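Local coordinates for agarase (Microbulbifer thermotolerans, PDB 3WZ1), which hydrolyses the beta-1,4-galactosidic linkages of agarose in endo fashion, with neoagarotetraose as main product, and is represented here by its GH16 catalytic domain, at residues T99-M104 / F271-P276; M113-D118 / M238-W243; D118-S123 / Y233-M238; D195-E200 / D215-N220. One frame throughout, in Å; residues are numbered along the deposited sequence. Where two conformers were deposited one is given.

Contact 1: residues T99-M104 / F271-P276; sequences TYPVYM and FYKPVP
K273 reaches across to the loop that leads into strand 102-109 and ends among the carbonyls of T99 and P101. Its CB and CG stay near its own strand; the chain then bends at chi2 (-72°) and chi3 (-70°), which brings CD against CG2 of V102 at 3.9 Å. CE passes the P101 carbonyl, and NZ donates a hydrogen bond to P101 O at 2.8 Å, coming from above the carbonyl plane and not along a lone pair. T99 O also lies 2.8 Å from K273 NZ. Two waters accept from the same nitrogen, one bound to T99 N and the other to Y100 O, so the ammonium group ties together a loop that contains a cis peptide before P101. Beyond the loop, strands 102-104 and 271-276 pair antiparallel within the beta-jelly roll of the GH16 domain. Y103 N donates to Y272 O and Y272 N to Y103 O, at 2.8 and 2.9 Å. The tyrosine pair shares one face of the sheet, CD1 of Y272 lying at the edge of the Y103 ring. On the other face CB of M104 approaches CD2 of F271 at 3.9 Å. Nearer the loop, P101 CG meets P274 CG at 3.7 Å.

Contact 2: residues M113-D118 / M238-W243; sequences MVLASD and MEDQNW
M238 turns its side chain onto the same face of the sheet as S117 and crosses L115 at about a right angle, SD lying 3.8 Å from L115 CD1. CG lies anti to the carbonyl carbon (chi1 -81°) and the chain runs on extended to SD, which carries the sulfur to L115; the bend at chi3 turns only the terminal CE. Its CB and CG pass the carbonyl oxygen of A116. At E239 the backbones pair antiparallel: A116 N donates to E239 O at 2.8 Å and E239 N to A116 O at 3.0 Å. The E239 side chain runs out extended on the face it shares with A116 and meets D118 there. OD2 of D118 stands 3.6 Å from E239 OE2, two like charges close together, with the carboxylate planes 70° apart. D240 leaves the strand and sets CB against L115 CD2 at 3.7 Å, its carboxylate being bound by S245, T250 and the backbone of L59. Q241, at the N-cap position of helix 242-245, lays its amide beside the methyl of A116. NE2 gives E239 OE1 a nearly straight bond of 2.9 Å (170°) that arrives from above the carboxylate plane, and it also bonds E134, the predicted proton donor. OE1 of Q241 accepts from W243 NE1 at 2.9 Å and from the hydroxyl of Y136. The contact thus lies where strands 116-123 and 232-239 part company, with strand 73-80 against M238 and L115, Y264 of strand 264-276 beside S117, and helix 242-245 beginning just beyond Q241.

Contact 3: residues D118-S123 / Y233-M238; sequences DFWFLS and YAIINM
The indole of W120 carries I235 on one face: CB of I235 lies 3.8 Å from the centroid of the five-membered ring in a CH-pi contact, and CD1 sits over the outer part of the ring system, 3.6 Å from CZ2 of W120. The N237 amide is at the indole edge, its plane turned 56° from the ring. With chi1 at 64°, W120 CG stands between the backbone N and carbonyl carbon, which swings the indole across toward the opposite strand. On the other side of the sheet the F119 ring has CE2 of F121 over the outer part of one face and CG1 of I236 at its edge, 3.9 Å from F119 CD1. F121 CE1 approaches A234 CB at 3.5 Å, obliquely to the phenylalanine ring. Back on the W120 face, the carbonyl oxygen of L122 lies at the edge of the Y233 ring, in its plane. Six backbone hydrogen bonds join D118, W120 and L122 to N237, I235 and Y233, the shortest being I235 N to W120 O at 2.8 Å. In this antiparallel pair of the jelly roll, F119, F121 and I236 pack toward strand 264-276, whereas D118 and W120 border E134 and E129, the predicted proton donor and nucleophile of the GH16 active site.

Contact 4: residues D195-E200 / D215-N220; sequences DPWHLE and DIIDPN
W197 and I217 make an apolar contact, without hydrogen bonds, between the beta turn before strand 198-203 and the C-terminal end of the short helix 214-217, the contact's centre lying about 19 Å from that of the chain. I217 makes the largest share of it, with W197 next. Its CG2 touches W197 CE3 at 3.6 Å, approaching the indole obliquely, and its CG1 lies beside the W197 carbonyl. CD1 of I217 extends further to L199 CG at 4.2 Å; chi2 of I217 (-81°) bends this methyl toward the strand. At the indole edge comes CB of D218, 4.1 Å from CZ3 of W197, whereas P196 CB covers the outer part of one ring face. The type I beta turn D195-H198 links strands 187-195 and 198-203 of the jelly roll as a tight hairpin connection. D195 also forms an Asx turn: its OD1 accepts from W197 N at 2.9 Å through the anti lone pair. At the last residue of the turn, H198 NE2 donates in its ring plane to E200 OE2 at 2.8 Å, and its ND1 is bonded to S212. The carboxylate of D218, where the chain leaves the helix, is held by T223 and the backbone N of F222, while L228 packs on both L199 and I217.

Contacts 2 and 3 are successive portions of one strand pair, 116-123 with 232-239, sharing D118 and M238; they also touch where E239 OE2 lies 3.4 Å from W120 CZ2. Together they reach the predicted catalytic residues: the side chains of W120 and D118 come to about 3 Å from those of E129 and E134, and Q241 to about 3 Å from E134. Contact 1 joins contact 3 through the face that carries M104 and F271, M104 SD lying 3.5 Å from F121 CE1, and touches contact 4 where Y100 CE2 meets P196 CG, also at 3.5 Å. Contact 4 stays clear of contacts 2 and 3, its nearest atoms being about 15 and 9 Å away.

Contact 1: residues T99-M104 / F271-P276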
# COMPACT_ATOMS: atom_id res chain seq x y z
N THR A 99 -3.92 6.89 13.28
CA THR A 99 -4.54 8.20 13.11
C THR A 99 -3.48 9.25 12.85
O THR A 99 -2.36 9.12 13.31
CB THR A 99 -5.34 8.63 14.35
OG1 THR A 99 -4.53 8.47 15.54
CG2 THR A 99 -6.68 7.85 14.44
N TYR A 100 -3.85 10.30 12.14
CA TYR A 100 -2.97 11.44 11.96
C TYR A 100 -2.70 12.08 13.32
O TYR A 100 -3.52 11.95 14.22
CB TYR A 100 -3.58 12.47 11.01
CG TYR A 100 -4.72 13.26 11.63
CD1 TYR A 100 -4.46 14.37 12.41
CD2 TYR A 100 -6.05 12.89 11.43
CE1 TYR A 100 -5.49 15.10 12.98
CE2 TYR A 100 -7.08 13.59 12.03
CZ TYR A 100 -6.78 14.71 12.80
OH TYR A 100 -7.81 15.46 13.37
N PRO A 101 -1.55 12.75 13.47
CA PRO A 101 -0.44 12.80 12.55
C PRO A 101 0.41 11.53 12.63
O PRO A 101 0.70 11.03 13.73
CB PRO A 101 0.38 13.99 13.04
CG PRO A 101 0.10 14.04 14.52
CD PRO A 101 -1.29 13.50 14.71
N VAL A 102 0.82 11.03 11.47
CA VAL A 102 1.62 9.83 11.43
C VAL A 102 2.36 9.74 10.11
O VAL A 102 1.81 10.09 9.07
CB VAL A 102 0.74 8.56 11.66
CG1 VAL A 102 -0.31 8.42 10.56
CG2 VAL A 102 1.60 7.31 11.79
N TYR A 103 3.62 9.30 10.17
CA TYR A 103 4.40 9.00 8.96
C TYR A 103 4.36 7.49 8.75
O TYR A 103 4.66 6.75 9.67
CB TYR A 103 5.86 9.47 9.09
CG TYR A 103 6.69 9.17 7.87
CD1 TYR A 103 6.53 9.91 6.69
CD2 TYR A 103 7.62 8.13 7.87
CE1 TYR A 103 7.28 9.64 5.57
CE2 TYR A 103 8.36 7.84 6.73
CZ TYR A 103 8.18 8.59 5.58
OH TYR A 103 8.91 8.32 4.45
N MET A 104 3.99 7.06 7.55
CA MET A 104 3.74 5.64 7.24
C MET A 104 4.55 5.27 6.01
O MET A 104 4.37 5.89 4.97
CB MET A 104 2.25 5.45 6.95
CG MET A 104 1.35 6.14 7.95
SD MET A 104 -0.44 5.93 7.64
CE MET A 104 -0.63 6.80 6.10
N PHE A 271 6.15 3.07 11.02
CA PHE A 271 5.22 4.13 11.29
C PHE A 271 5.80 4.96 12.41
O PHE A 271 6.29 4.39 13.39
CB PHE A 271 3.86 3.55 11.72
CG PHE A 271 3.36 2.46 10.81
CD1 PHE A 271 3.73 1.16 11.03
CD2 PHE A 271 2.53 2.75 9.74
CE1 PHE A 271 3.29 0.15 10.17
CE2 PHE A 271 2.09 1.75 8.90
CZ PHE A 271 2.47 0.46 9.12
N TYR A 272 5.73 6.29 12.29
CA TYR A 272 6.23 7.18 13.35
C TYR A 272 5.22 8.24 13.70
O TYR A 272 4.54 8.78 12.81
CB TYR A 272 7.55 7.87 12.93
CG TYR A 272 8.73 6.95 12.73
CD1 TYR A 272 8.92 6.30 11.52
CD2 TYR A 272 9.67 6.71 13.75
CE1 TYR A 272 9.98 5.44 11.32
CE2 TYR A 272 10.74 5.86 13.54
CZ TYR A 272 10.89 5.23 12.33
OH TYR A 272 11.97 4.37 12.14
N LYS A 273 5.20 8.59 14.99
CA LYS A 273 4.35 9.64 15.51
C LYS A 273 5.23 10.80 15.95
O LYS A 273 6.27 10.59 16.56
CB LYS A 273 3.59 9.13 16.72
CG LYS A 273 2.72 7.92 16.42
CD LYS A 273 1.52 8.28 15.59
CE LYS A 273 0.48 9.10 16.35
NZ LYS A 273 -0.72 9.38 15.51
N PRO A 274 4.81 12.03 15.64
CA PRO A 274 5.60 13.17 16.08
C PRO A 274 5.24 13.49 17.54
O PRO A 274 4.05 13.63 17.88
CB PRO A 274 5.18 14.27 15.10
CG PRO A 274 3.75 13.96 14.79
CD PRO A 274 3.63 12.45 14.86
N VAL A 275 6.26 13.57 18.39
CA VAL A 275 6.07 13.77 19.82
C VAL A 275 7.06 14.82 20.32
O VAL A 275 8.12 14.99 19.75
CB VAL A 275 6.23 12.47 20.61
CG1 VAL A 275 5.24 11.41 20.10
CG2 VAL A 275 7.65 11.95 20.55
N PRO A 276 6.69 15.56 21.37
CA PRO A 276 7.65 16.49 21.95
C PRO A 276 8.97 15.84 22.35
O PRO A 276 9.00 14.72 22.86
CB PRO A 276 6.92 16.97 23.21
CG PRO A 276 5.48 16.82 22.88
CD PRO A 276 5.42 15.55 22.10
O HOH W 1 -1.58 6.49 15.15
O HOH W 2 -2.69 10.70 16.83

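Contact 2: residues M113-D118 / M238-W243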
# COMPACT_ATOMS: atom_id res chain seq x y z
N MET A 113 4.05 -7.90 -12.43
CA MET A 113 2.72 -8.30 -12.83
C MET A 113 1.88 -7.08 -13.15
O MET A 113 2.18 -5.96 -12.73
CB MET A 113 2.04 -9.07 -11.70
CG MET A 113 2.75 -10.30 -11.19
SD MET A 113 2.65 -11.70 -12.34
CE MET A 113 1.15 -12.51 -11.76
N VAL A 114 0.77 -7.30 -13.86
CA VAL A 114 -0.19 -6.23 -14.13
C VAL A 114 -1.07 -5.92 -12.92
O VAL A 114 -1.82 -4.94 -12.90
CB VAL A 114 -1.05 -6.50 -15.36
CG1 VAL A 114 -0.18 -6.57 -16.60
CG2 VAL A 114 -1.91 -7.77 -15.21
N LEU A 115 -1.02 -6.81 -11.93
CA LEU A 115 -1.68 -6.59 -10.65
C LEU A 115 -1.15 -5.36 -9.95
O LEU A 115 0.03 -5.04 -10.07
CB LEU A 115 -1.43 -7.79 -9.75
CG LEU A 115 -1.92 -9.14 -10.27
CD1 LEU A 115 -1.29 -10.27 -9.49
CD2 LEU A 115 -3.44 -9.19 -10.17
N ALA A 116 -2.00 -4.74 -9.14
CA ALA A 116 -1.53 -3.71 -8.21
C ALA A 116 -0.76 -4.35 -7.06
O ALA A 116 -1.25 -5.32 -6.47
CB ALA A 116 -2.72 -2.94 -7.65
N SER A 117 0.43 -3.83 -6.76
CA SER A 117 1.18 -4.09 -5.53
C SER A 117 0.89 -2.91 -4.62
O SER A 117 1.15 -1.75 -5.00
CB SER A 117 2.69 -4.24 -5.78
OG SER A 117 2.99 -5.34 -6.62
N ASP A 118 0.32 -3.17 -3.44
CA ASP A 118 -0.25 -2.12 -2.60
C ASP A 118 0.27 -2.08 -1.16
O ASP A 118 0.46 -3.13 -0.52
CB ASP A 118 -1.78 -2.24 -2.52
CG ASP A 118 -2.45 -2.25 -3.87
OD1 ASP A 118 -2.05 -1.44 -4.74
OD2 ASP A 118 -3.43 -3.05 -4.06
N MET A 238 -1.87 -7.59 -2.86
CA MET A 238 -2.02 -7.31 -4.28
C MET A 238 -3.50 -7.29 -4.61
O MET A 238 -4.31 -7.88 -3.90
CB MET A 238 -1.33 -8.32 -5.19
CG MET A 238 0.17 -8.09 -5.35
SD MET A 238 0.94 -9.07 -6.64
CE MET A 238 1.16 -10.62 -5.83
N GLU A 239 -3.82 -6.61 -5.70
CA GLU A 239 -5.19 -6.54 -6.22
C GLU A 239 -5.20 -6.71 -7.73
O GLU A 239 -4.39 -6.10 -8.45
CB GLU A 239 -5.84 -5.22 -5.88
CG GLU A 239 -6.14 -5.06 -4.40
CD GLU A 239 -6.69 -3.69 -4.02
OE1 GLU A 239 -7.01 -2.88 -4.94
OE2 GLU A 239 -6.79 -3.42 -2.79
N ASP A 240 -6.16 -7.48 -8.21
CA ASP A 240 -6.60 -7.40 -9.60
C ASP A 240 -7.73 -6.38 -9.55
O ASP A 240 -8.78 -6.65 -8.96
CB ASP A 240 -7.08 -8.76 -10.09
CG ASP A 240 -7.61 -8.71 -11.48
OD1 ASP A 240 -6.82 -8.88 -12.44
OD2 ASP A 240 -8.82 -8.43 -11.61
N GLN A 241 -7.49 -5.19 -10.10
CA GLN A 241 -8.40 -4.06 -9.96
C GLN A 241 -9.33 -3.96 -11.16
O GLN A 241 -8.93 -4.24 -12.29
CB GLN A 241 -7.63 -2.76 -9.76
CG GLN A 241 -6.77 -2.80 -8.50
CD GLN A 241 -5.99 -1.52 -8.25
OE1 GLN A 241 -5.60 -0.80 -9.18
NE2 GLN A 241 -5.73 -1.25 -6.98
N ASN A 242 -10.56 -3.54 -10.92
CA ASN A 242 -11.56 -3.51 -11.99
C ASN A 242 -11.18 -2.64 -13.19
O ASN A 242 -11.41 -3.04 -14.32
CB ASN A 242 -12.92 -3.06 -11.49
CG ASN A 242 -13.61 -4.10 -10.65
OD1 ASN A 242 -14.39 -4.93 -11.14
ND2 ASN A 242 -13.34 -4.07 -9.39
N TRP A 243 -10.57 -1.48 -12.94
CA TRP A 243 -10.22 -0.59 -14.05
C TRP A 243 -9.23 -1.27 -15.00
O TRP A 243 -9.10 -0.85 -16.15
CB TRP A 243 -9.68 0.78 -13.57
CG TRP A 243 -8.31 0.72 -13.03
CD1 TRP A 243 -7.91 0.23 -11.80
CD2 TRP A 243 -7.11 1.12 -13.69
NE1 TRP A 243 -6.55 0.32 -11.68
CE2 TRP A 243 -6.03 0.85 -12.82
CE3 TRP A 243 -6.85 1.70 -14.94
CZ2 TRP A 243 -4.72 1.13 -13.16
CZ3 TRP A 243 -5.53 1.98 -15.27
CH2 TRP A 243 -4.47 1.68 -14.38
O HOH W 3 -4.98 -4.86 -11.56

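Contact 3: residues D118-S123 / Y233-M238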
# COMPACT_ATOMS: atom_id res chain seq x y z
N ASP A 118 0.32 -3.17 -3.44
CA ASP A 118 -0.25 -2.12 -2.60
C ASP A 118 0.27 -2.08 -1.16
O ASP A 118 0.46 -3.13 -0.52
CB ASP A 118 -1.78 -2.24 -2.52
CG ASP A 118 -2.45 -2.25 -3.87
OD1 ASP A 118 -2.05 -1.44 -4.74
OD2 ASP A 118 -3.43 -3.05 -4.06
N PHE A 119 0.43 -0.86 -0.65
CA PHE A 119 0.62 -0.56 0.77
C PHE A 119 -0.27 0.63 1.00
O PHE A 119 -0.03 1.71 0.45
CB PHE A 119 2.08 -0.25 1.10
CG PHE A 119 2.31 0.28 2.50
CD1 PHE A 119 1.90 -0.43 3.62
CD2 PHE A 119 2.98 1.49 2.66
CE1 PHE A 119 2.17 0.08 4.91
CE2 PHE A 119 3.24 1.99 3.93
CZ PHE A 119 2.85 1.28 5.05
N TRP A 120 -1.36 0.41 1.74
CA TRP A 120 -2.42 1.41 1.76
C TRP A 120 -3.22 1.34 3.06
O TRP A 120 -2.97 0.49 3.91
CB TRP A 120 -3.33 1.24 0.54
CG TRP A 120 -4.08 -0.04 0.47
CD1 TRP A 120 -3.56 -1.30 0.34
CD2 TRP A 120 -5.50 -0.20 0.46
NE1 TRP A 120 -4.57 -2.22 0.25
CE2 TRP A 120 -5.77 -1.57 0.33
CE3 TRP A 120 -6.56 0.69 0.54
CZ2 TRP A 120 -7.07 -2.08 0.29
CZ3 TRP A 120 -7.85 0.19 0.52
CH2 TRP A 120 -8.10 -1.19 0.39
N PHE A 121 -4.15 2.29 3.19
CA PHE A 121 -4.85 2.57 4.43
C PHE A 121 -6.31 2.80 4.18
O PHE A 121 -6.67 3.47 3.23
CB PHE A 121 -4.20 3.80 5.10
CG PHE A 121 -2.79 3.52 5.49
CD1 PHE A 121 -2.52 2.99 6.75
CD2 PHE A 121 -1.78 3.60 4.56
CE1 PHE A 121 -1.22 2.59 7.08
CE2 PHE A 121 -0.50 3.20 4.88
CZ PHE A 121 -0.23 2.70 6.13
N LEU A 122 -7.15 2.22 5.02
CA LEU A 122 -8.60 2.33 4.85
C LEU A 122 -9.30 2.39 6.19
O LEU A 122 -8.97 1.65 7.10
CB LEU A 122 -9.13 1.12 4.06
CG LEU A 122 -10.58 1.15 3.60
CD1 LEU A 122 -10.84 2.29 2.63
CD2 LEU A 122 -10.94 -0.19 2.99
N SER A 123 -10.28 3.28 6.29
CA SER A 123 -11.11 3.38 7.50
C SER A 123 -12.03 2.17 7.63
O SER A 123 -12.35 1.52 6.64
CB SER A 123 -11.91 4.69 7.50
OG SER A 123 -12.83 4.73 6.42
N TYR A 233 -6.72 1.45 8.89
CA TYR A 233 -5.96 0.22 9.05
C TYR A 233 -4.92 0.13 7.94
O TYR A 233 -5.20 0.49 6.79
CB TYR A 233 -6.89 -1.00 9.01
CG TYR A 233 -7.83 -0.99 10.19
CD1 TYR A 233 -9.02 -0.27 10.15
CD2 TYR A 233 -7.49 -1.65 11.36
CE1 TYR A 233 -9.84 -0.20 11.25
CE2 TYR A 233 -8.31 -1.58 12.48
CZ TYR A 233 -9.47 -0.86 12.40
OH TYR A 233 -10.30 -0.78 13.51
N ALA A 234 -3.73 -0.37 8.28
CA ALA A 234 -2.70 -0.65 7.30
C ALA A 234 -3.01 -1.94 6.57
O ALA A 234 -3.30 -2.95 7.21
CB ALA A 234 -1.36 -0.74 7.99
N ILE A 235 -2.89 -1.92 5.24
CA ILE A 235 -3.16 -3.08 4.41
C ILE A 235 -2.02 -3.25 3.43
O ILE A 235 -1.57 -2.30 2.78
CB ILE A 235 -4.50 -2.93 3.65
CG1 ILE A 235 -5.64 -2.56 4.62
CG2 ILE A 235 -4.82 -4.18 2.86
CD1 ILE A 235 -6.92 -2.13 3.92
N ILE A 236 -1.55 -4.49 3.33
CA ILE A 236 -0.51 -4.84 2.36
C ILE A 236 -1.12 -5.94 1.52
O ILE A 236 -1.48 -6.99 2.05
CB ILE A 236 0.77 -5.33 3.02
CG1 ILE A 236 1.31 -4.28 4.02
CG2 ILE A 236 1.81 -5.63 1.93
CD1 ILE A 236 2.27 -4.86 5.04
N ASN A 237 -1.27 -5.72 0.22
CA ASN A 237 -1.89 -6.73 -0.61
C ASN A 237 -1.40 -6.66 -2.03
O ASN A 237 -0.61 -5.77 -2.38
CB ASN A 237 -3.43 -6.66 -0.52
CG ASN A 237 -4.03 -5.52 -1.31
OD1 ASN A 237 -3.43 -5.01 -2.26
ND2 ASN A 237 -5.23 -5.12 -0.95
N MET A 238 -1.87 -7.59 -2.86
CA MET A 238 -2.02 -7.31 -4.28
C MET A 238 -3.50 -7.29 -4.61
O MET A 238 -4.31 -7.88 -3.90
CB MET A 238 -1.33 -8.32 -5.19
CG MET A 238 0.17 -8.09 -5.35
SD MET A 238 0.94 -9.07 -6.64
CE MET A 238 1.16 -10.62 -5.83

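Contact 4: residues D195-E200 / D215-N220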
# COMPACT_ATOMS: atom_id res chain seq x y z
N ASP A 195 -2.57 15.83 8.83
CA ASP A 195 -3.88 16.24 9.33
C ASP A 195 -4.89 15.91 8.23
O ASP A 195 -4.50 15.40 7.18
CB ASP A 195 -3.85 17.72 9.76
CG ASP A 195 -3.54 18.67 8.62
OD1 ASP A 195 -4.29 18.69 7.61
OD2 ASP A 195 -2.56 19.44 8.74
N PRO A 196 -6.19 16.14 8.47
CA PRO A 196 -7.17 15.66 7.51
C PRO A 196 -7.09 16.31 6.13
O PRO A 196 -7.74 15.83 5.21
CB PRO A 196 -8.51 16.03 8.18
CG PRO A 196 -8.20 15.95 9.64
CD PRO A 196 -6.82 16.54 9.73
N TRP A 197 -6.34 17.40 6.00
CA TRP A 197 -6.25 18.14 4.75
C TRP A 197 -4.83 18.21 4.19
O TRP A 197 -4.56 19.03 3.30
CB TRP A 197 -6.79 19.55 4.95
CG TRP A 197 -8.18 19.55 5.46
CD1 TRP A 197 -8.60 19.90 6.71
CD2 TRP A 197 -9.35 19.14 4.75
NE1 TRP A 197 -9.96 19.76 6.81
CE2 TRP A 197 -10.44 19.28 5.62
CE3 TRP A 197 -9.58 18.68 3.46
CZ2 TRP A 197 -11.75 18.97 5.24
CZ3 TRP A 197 -10.88 18.35 3.10
CH2 TRP A 197 -11.94 18.52 3.98
N HIS A 198 -3.91 17.35 4.65
CA HIS A 198 -2.53 17.49 4.23
C HIS A 198 -1.78 16.17 4.23
O HIS A 198 -1.56 15.58 5.29
CB HIS A 198 -1.83 18.50 5.12
CG HIS A 198 -0.47 18.89 4.64
ND1 HIS A 198 -0.26 19.97 3.81
CD2 HIS A 198 0.74 18.34 4.86
CE1 HIS A 198 1.03 20.07 3.55
NE2 HIS A 198 1.66 19.09 4.17
N LEU A 199 -1.42 15.74 3.04
CA LEU A 199 -0.58 14.56 2.79
C LEU A 199 0.70 14.94 2.07
O LEU A 199 0.68 15.73 1.11
CB LEU A 199 -1.33 13.59 1.88
CG LEU A 199 -2.71 13.11 2.35
CD1 LEU A 199 -3.29 12.21 1.29
CD2 LEU A 199 -2.63 12.36 3.67
N GLU A 200 1.82 14.34 2.49
CA GLU A 200 3.09 14.47 1.79
C GLU A 200 3.62 13.11 1.38
O GLU A 200 3.70 12.21 2.22
CB GLU A 200 4.14 15.17 2.66
CG GLU A 200 3.77 16.59 3.06
CD GLU A 200 4.60 17.15 4.20
OE1 GLU A 200 5.45 16.45 4.78
OE2 GLU A 200 4.37 18.35 4.52
N ASP A 215 -9.77 21.50 -1.86
CA ASP A 215 -10.01 21.46 -3.30
C ASP A 215 -9.40 20.23 -3.96
O ASP A 215 -9.87 19.79 -5.01
CB ASP A 215 -9.47 22.72 -3.99
CG ASP A 215 -10.27 23.95 -3.66
OD1 ASP A 215 -11.36 23.82 -3.04
OD2 ASP A 215 -9.82 25.06 -4.04
N ILE A 216 -8.34 19.68 -3.37
CA ILE A 216 -7.74 18.44 -3.89
C ILE A 216 -8.03 17.22 -3.01
O ILE A 216 -8.11 16.10 -3.51
CB ILE A 216 -6.22 18.60 -4.17
CG1 ILE A 216 -5.68 17.39 -4.96
CG2 ILE A 216 -5.44 18.82 -2.88
CD1 ILE A 216 -4.27 17.56 -5.48
N ILE A 217 -8.20 17.43 -1.71
CA ILE A 217 -8.49 16.31 -0.80
C ILE A 217 -9.92 15.80 -0.98
O ILE A 217 -10.16 14.62 -1.02
CB ILE A 217 -8.21 16.69 0.67
CG1 ILE A 217 -6.71 16.89 0.90
CG2 ILE A 217 -8.79 15.66 1.65
CD1 ILE A 217 -5.88 15.63 1.10
N ASP A 218 -10.88 16.72 -1.06
CA ASP A 218 -12.30 16.33 -1.11
C ASP A 218 -13.16 17.45 -1.69
O ASP A 218 -14.03 17.99 -0.99
CB ASP A 218 -12.78 15.98 0.30
CG ASP A 218 -14.23 15.52 0.34
OD1 ASP A 218 -14.73 14.95 -0.66
OD2 ASP A 218 -14.86 15.72 1.41
N PRO A 219 -12.93 17.77 -2.97
CA PRO A 219 -13.67 18.90 -3.54
C PRO A 219 -15.17 18.64 -3.64
O PRO A 219 -15.94 19.60 -3.62
CB PRO A 219 -13.03 19.08 -4.91
CG PRO A 219 -12.51 17.73 -5.27
CD PRO A 219 -12.02 17.15 -3.96
N ASN A 220 -15.59 17.38 -3.70
CA ASN A 220 -17.02 17.04 -3.80
C ASN A 220 -17.76 16.93 -2.45
O ASN A 220 -18.97 16.71 -2.41
CB ASN A 220 -17.20 15.75 -4.60
CG ASN A 220 -16.59 15.85 -6.00
OD1 ASN A 220 -16.68 16.88 -6.66
ND2 ASN A 220 -15.99 14.77 -6.45